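Cytosolic iron-sulfur protein assembly protein 1 (Saccharomyces cerevisiae, PDB 2HES) is an essential WD40-repeat component of the cytosolic iron-sulfur protein assembly machinery, required for the maturation of iron-sulfur proteins outside the mitochondria. Local coordinates at residues W201-D206 / F212-G217; I264-A269 / A274-V279. All coordinates share one frame; numbering follows the deposited sequence.

Contact 1: W201-D206 / F212-G217; sequences WSSDFD and FRLCSG
Arg213 grips Asp206 side-on, its NE and NH2 both converging on a single carboxylate oxygen: NE lies 2.9 Å and NH2 3.0 Å from Asp206 OD2. That oxygen sits in the guanidinium plane, yet both nitrogens reach it from one face of the carboxylate, the two planes being turned 42° apart. A bend at chi3 (-65°) folds the arginine chain so that NE as well as NH2 faces the acid. NH1 continues the charge network to Glu242 and Glu278, while Asp206 OD1 is taken by Thr208. Were this arginine an alanine, the Asp206 carboxylate would probably lose its charged mate, and Glu242 and Glu278 a shared counter-ion. Beyond the last bridge, one backbone bond remains, Asp206 N to Arg213 O at 2.9 Å. The segments belong to the first strand, at the edge of a four-stranded antiparallel beta-propeller blade, and the second strand beside it; both fall within the WD 5 repeat. On one side of this hairpin, Leu214 lays CD1 over the centre of the Phe205 ring, a CH-pi contact 3.5 Å from the centroid and almost on the ring normal. With CG anti to the backbone N (chi1 179°), Leu214 reaches across the strand pair, and the same methyl also lies 3.7 Å from Ser203 OG. Ser216, on this side too, hydrogen-bonds through OG to His196 and Trp226, the polar network familiar from WD40 blades. On the other side, Asp204 bonds through OD2 to the backbone of Trp258 in the next blade, and Ser202 OG does likewise with Val256.

Contact 2: I264-A269 / A274-V279; sequences IASVGA and AVYEEV
Tyr276 lays its ring alongside the 264-268 strand, CD2 packing 3.9 Å from Ile264 CG2 while the phenol end meets Ser266. Its CG stands anti to the carbonyl carbon (chi1 -45°), which directs the ring along the neighbouring strand, edge first, and brings OH to 2.7 Å from Ser266 OG. This hydroxyl-to-hydroxyl bond ties together residues that are not directly paired in the strand register. Ser266 OG lies near the plane of the ring, at its edge, and so does the carbonyl oxygen of Ile264, which is 3.3 Å from CD2. Ser266 OG also bonds to His249 NE2, so one buried hydroxyl links the tyrosine to the histidine, a serine-histidine pairing characteristic of WD40 blades. The backbones form a regular antiparallel ladder. Ile264 with Tyr276 and Ser266 with Ala274 are hydrogen-bonded pairs, each closed by two N-H to O bonds, among them Tyr276 N to Ile264 O at 2.9 Å. Ala265 and Val275 form the non-hydrogen-bonded pair between them and point to the other side of the sheet. The hairpin lies in the WD 6 repeat and supplies the two central strands of a four-stranded blade: strand 253-258 flanks 264-268, strand 282-289 flanks 273-279, Trp283 packs on Ile264 and Tyr276, and Trp303 of strand 298-303 in the adjacent blade covers Ala265 and Val275.

Overall arrangement
Contacts 1 and 2 are hairpins of successive propeller blades, lying in the WD 5 and WD 6 repeats and met in series along the chain, with centres about 12 Å apart. They touch directly at two points. Arg213 NH1 forms a salt bridge with Glu278 OE2 at 2.9 Å, so a residue of contact 1 joins the two blades electrostatically. The second is packing: Cys215 CB lies 3.8 Å from Ile264 CD1, an apolar meeting of the facing sheet surfaces. Contact 1 lies nearer the middle of the chain, its centre about 10 Å from the chain's centre against about 15 Å for contact 2. A bound calcium ion lies about 10 Å from Gly217 and about 9 Å from the Tyr276 side chain.

Contact 1: W201-D206 / F212-G217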
loop_
_atom_site.group_PDB
_atom_site.type_symbol
_atom_site.label_atom_id
_atom_site.label_comp_id
_atom_site.label_asym_id
_atom_site.label_seq_id
_atom_site.Cartn_x
_atom_site.Cartn_y
_atom_site.Cartn_z
ATOM N N TRP A 201 -8.261 5.883 -0.448
ATOM C CA TRP A 201 -6.812 6.105 -0.685
ATOM C C TRP A 201 -6.021 4.828 -0.626
ATOM O O TRP A 201 -4.975 4.709 -1.295
ATOM C CB TRP A 201 -6.242 7.089 0.348
ATOM C CG TRP A 201 -6.596 8.543 -0.062
ATOM C CD1 TRP A 201 -7.621 9.302 0.393
ATOM C CD2 TRP A 201 -5.889 9.334 -1.015
ATOM N NE1 TRP A 201 -7.613 10.556 -0.235
ATOM C CE2 TRP A 201 -6.548 10.601 -1.096
ATOM C CE3 TRP A 201 -4.742 9.112 -1.794
ATOM C CZ2 TRP A 201 -6.104 11.632 -1.957
ATOM C CZ3 TRP A 201 -4.281 10.154 -2.643
ATOM C CH2 TRP A 201 -4.972 11.394 -2.711
ATOM N N SER A 202 -6.476 3.897 0.182
ATOM C CA SER A 202 -5.741 2.615 0.350
ATOM C C SER A 202 -6.586 1.616 1.068
ATOM O O SER A 202 -7.581 1.966 1.710
ATOM C CB SER A 202 -4.427 2.812 1.105
ATOM O OG SER A 202 -4.694 3.026 2.473
ATOM N N SER A 203 -6.184 0.362 0.947
ATOM C CA SER A 203 -6.804 -0.714 1.731
ATOM C C SER A 203 -5.739 -1.730 2.121
ATOM O O SER A 203 -4.568 -1.683 1.624
ATOM C CB SER A 203 -7.889 -1.385 0.909
ATOM O OG SER A 203 -7.354 -2.199 -0.113
ATOM N N ASP A 204 -6.092 -2.658 3.012
ATOM C CA ASP A 204 -5.123 -3.746 3.380
ATOM C C ASP A 204 -5.949 -4.902 3.869
ATOM O O ASP A 204 -6.946 -4.681 4.570
ATOM C CB ASP A 204 -4.153 -3.299 4.475
ATOM C CG ASP A 204 -2.872 -4.156 4.541
ATOM O OD1 ASP A 204 -2.699 -5.064 3.700
ATOM O OD2 ASP A 204 -2.050 -3.901 5.445
ATOM N N PHE A 205 -5.540 -6.124 3.520
ATOM C CA PHE A 205 -6.285 -7.325 3.995
ATOM C C PHE A 205 -5.939 -7.754 5.420
ATOM O O PHE A 205 -4.841 -7.548 5.870
ATOM C CB PHE A 205 -6.023 -8.521 3.087
ATOM C CG PHE A 205 -6.663 -8.414 1.747
ATOM C CD1 PHE A 205 -7.968 -8.922 1.546
ATOM C CD2 PHE A 205 -5.997 -7.811 0.679
ATOM C CE1 PHE A 205 -8.583 -8.855 0.327
ATOM C CE2 PHE A 205 -6.632 -7.721 -0.593
ATOM C CZ PHE A 205 -7.925 -8.263 -0.751
ATOM N N ASP A 206 -6.931 -8.348 6.103
ATOM C CA ASP A 206 -6.765 -8.937 7.414
ATOM C C ASP A 206 -5.748 -10.035 7.227
ATOM O O ASP A 206 -5.778 -10.735 6.194
ATOM C CB ASP A 206 -8.112 -9.553 7.850
ATOM C CG ASP A 206 -8.128 -10.062 9.329
ATOM O OD1 ASP A 206 -7.063 -10.110 10.048
ATOM O OD2 ASP A 206 -9.277 -10.388 9.736
ATOM N N PHE A 212 -11.999 -13.908 4.409
ATOM C CA PHE A 212 -11.276 -12.632 4.214
ATOM C C PHE A 212 -11.944 -11.436 4.863
ATOM O O PHE A 212 -13.162 -11.368 4.961
ATOM C CB PHE A 212 -11.150 -12.295 2.714
ATOM C CG PHE A 212 -10.876 -13.490 1.836
ATOM C CD1 PHE A 212 -9.713 -14.259 1.999
ATOM C CD2 PHE A 212 -11.798 -13.851 0.850
ATOM C CE1 PHE A 212 -9.473 -15.358 1.190
ATOM C CE2 PHE A 212 -11.560 -14.971 0.009
ATOM C CZ PHE A 212 -10.395 -15.717 0.204
ATOM N N ARG A 213 -11.117 -10.476 5.282
ATOM C CA ARG A 213 -11.631 -9.122 5.605
ATOM C C ARG A 213 -10.646 -8.103 5.064
ATOM O O ARG A 213 -9.515 -8.463 4.692
ATOM C CB ARG A 213 -11.782 -8.904 7.114
ATOM C CG ARG A 213 -12.810 -9.832 7.746
ATOM C CD ARG A 213 -13.134 -9.330 9.158
ATOM N NE ARG A 213 -11.958 -9.419 10.034
ATOM C CZ ARG A 213 -11.959 -9.061 11.312
ATOM N NH1 ARG A 213 -13.078 -8.580 11.883
ATOM N NH2 ARG A 213 -10.859 -9.195 12.034
ATOM N N LEU A 214 -11.088 -6.853 4.991
ATOM C CA LEU A 214 -10.219 -5.802 4.435
ATOM C C LEU A 214 -10.507 -4.504 5.183
ATOM O O LEU A 214 -11.682 -4.268 5.500
ATOM C CB LEU A 214 -10.580 -5.611 2.946
ATOM C CG LEU A 214 -9.846 -4.557 2.159
ATOM C CD1 LEU A 214 -8.795 -5.267 1.325
ATOM C CD2 LEU A 214 -10.792 -3.717 1.277
ATOM N N CYS A 215 -9.487 -3.676 5.466
ATOM C CA CYS A 215 -9.798 -2.314 5.956
ATOM C C CYS A 215 -9.435 -1.296 4.899
ATOM O O CYS A 215 -8.544 -1.518 4.036
ATOM C CB CYS A 215 -9.076 -2.008 7.266
ATOM S SG CYS A 215 -7.237 -2.004 7.140
ATOM N N SER A 216 -10.139 -0.186 4.906
ATOM C CA SER A 216 -9.905 0.858 3.883
ATOM C C SER A 216 -10.028 2.252 4.508
ATOM O O SER A 216 -10.794 2.457 5.455
ATOM C CB SER A 216 -10.914 0.753 2.724
ATOM O OG SER A 216 -12.262 0.857 3.227
ATOM N N GLY A 217 -9.280 3.210 3.965
ATOM C CA GLY A 217 -9.243 4.551 4.551
ATOM C C GLY A 217 -9.579 5.574 3.507
ATOM O O GLY A 217 -9.182 5.425 2.373
HETATM O O HOH W 1 -6.374 5.151 3.380
HETATM O O HOH W 2 -8.198 -11.565 4.798
#

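Contact 2: I264-A269 / A274-V279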
loop_
_atom_site.group_PDB
_atom_site.type_symbol
_atom_site.label_atom_id
_atom_site.label_comp_id
_atom_site.label_asym_id
_atom_site.label_seq_id
_atom_site.Cartn_x
_atom_site.Cartn_y
_atom_site.Cartn_z
ATOM N N ILE A 264 -4.736 -2.579 13.384
ATOM C CA ILE A 264 -4.813 -1.675 12.233
ATOM C C ILE A 264 -4.104 -0.360 12.637
ATOM O O ILE A 264 -4.279 0.114 13.760
ATOM C CB ILE A 264 -6.297 -1.365 11.822
ATOM C CG1 ILE A 264 -6.960 -2.625 11.262
ATOM C CG2 ILE A 264 -6.379 -0.217 10.773
ATOM C CD1 ILE A 264 -8.448 -2.435 10.986
ATOM N N ALA A 265 -3.332 0.194 11.723
ATOM C CA ALA A 265 -2.808 1.566 11.835
ATOM C C ALA A 265 -3.386 2.467 10.756
ATOM O O ALA A 265 -3.580 2.030 9.598
ATOM C CB ALA A 265 -1.269 1.526 11.741
ATOM N N SER A 266 -3.691 3.722 11.109
ATOM C CA SER A 266 -4.105 4.700 10.104
ATOM C C SER A 266 -3.310 6.007 10.232
ATOM O O SER A 266 -2.839 6.348 11.324
ATOM C CB SER A 266 -5.608 4.999 10.199
ATOM O OG SER A 266 -5.940 5.611 11.457
ATOM N N VAL A 267 -3.143 6.678 9.106
ATOM C CA VAL A 267 -2.555 8.024 9.097
ATOM C C VAL A 267 -3.303 8.976 8.219
ATOM O O VAL A 267 -3.834 8.605 7.151
ATOM C CB VAL A 267 -1.023 8.010 8.711
ATOM C CG1 VAL A 267 -0.233 7.206 9.699
ATOM C CG2 VAL A 267 -0.806 7.531 7.247
ATOM N N GLY A 268 -3.271 10.262 8.599
ATOM C CA GLY A 268 -4.060 11.217 7.872
ATOM C C GLY A 268 -3.385 12.526 7.509
ATOM O O GLY A 268 -2.249 12.812 7.945
ATOM N N ALA A 269 -4.106 13.309 6.715
ATOM C CA ALA A 269 -3.727 14.686 6.373
ATOM C C ALA A 269 -3.525 15.519 7.623
ATOM O O ALA A 269 -2.770 16.518 7.611
ATOM C CB ALA A 269 -4.793 15.329 5.479
ATOM N N ALA A 274 -2.825 6.604 14.389
ATOM C CA ALA A 274 -3.629 5.845 15.342
ATOM C C ALA A 274 -3.460 4.355 15.126
ATOM O O ALA A 274 -3.229 3.916 13.983
ATOM C CB ALA A 274 -5.094 6.207 15.203
ATOM N N VAL A 275 -3.600 3.604 16.215
ATOM C CA VAL A 275 -3.611 2.142 16.211
ATOM C C VAL A 275 -4.906 1.686 16.860
ATOM O O VAL A 275 -5.305 2.242 17.887
ATOM C CB VAL A 275 -2.387 1.549 16.977
ATOM C CG1 VAL A 275 -2.393 0.012 16.963
ATOM C CG2 VAL A 275 -1.095 2.110 16.367
ATOM N N TYR A 276 -5.508 0.646 16.289
ATOM C CA TYR A 276 -6.795 0.087 16.740
ATOM C C TYR A 276 -6.685 -1.403 17.021
ATOM O O TYR A 276 -5.974 -2.133 16.314
ATOM C CB TYR A 276 -7.848 0.267 15.650
ATOM C CG TYR A 276 -7.888 1.605 14.992
ATOM C CD1 TYR A 276 -8.789 2.594 15.422
ATOM C CD2 TYR A 276 -7.037 1.911 13.914
ATOM C CE1 TYR A 276 -8.858 3.827 14.766
ATOM C CE2 TYR A 276 -7.097 3.148 13.255
ATOM C CZ TYR A 276 -7.974 4.114 13.707
ATOM O OH TYR A 276 -8.049 5.319 13.042
ATOM N N GLU A 277 -7.413 -1.879 18.026
ATOM C CA GLU A 277 -7.347 -3.289 18.385
ATOM C C GLU A 277 -8.775 -3.836 18.482
ATOM O O GLU A 277 -9.661 -3.134 18.960
ATOM C CB GLU A 277 -6.611 -3.450 19.741
ATOM C CG GLU A 277 -6.499 -4.883 20.200
ATOM C CD GLU A 277 -5.999 -5.000 21.622
ATOM O OE1 GLU A 277 -6.356 -4.134 22.464
ATOM O OE2 GLU A 277 -5.223 -5.948 21.890
ATOM N N GLU A 278 -8.989 -5.075 18.012
ATOM C CA GLU A 278 -10.302 -5.726 18.023
ATOM C C GLU A 278 -10.336 -6.711 19.180
ATOM O O GLU A 278 -9.551 -7.674 19.220
ATOM C CB GLU A 278 -10.533 -6.476 16.689
ATOM C CG GLU A 278 -11.949 -6.924 16.458
ATOM C CD GLU A 278 -12.114 -7.785 15.212
ATOM O OE1 GLU A 278 -11.151 -8.508 14.850
ATOM O OE2 GLU A 278 -13.213 -7.741 14.630
ATOM N N VAL A 279 -11.245 -6.464 20.116
ATOM C CA VAL A 279 -11.412 -7.330 21.282
ATOM C C VAL A 279 -12.894 -7.561 21.486
ATOM O O VAL A 279 -13.673 -6.603 21.491
ATOM C CB VAL A 279 -10.841 -6.679 22.559
ATOM C CG1 VAL A 279 -10.845 -7.687 23.719
ATOM C CG2 VAL A 279 -9.442 -6.123 22.338
#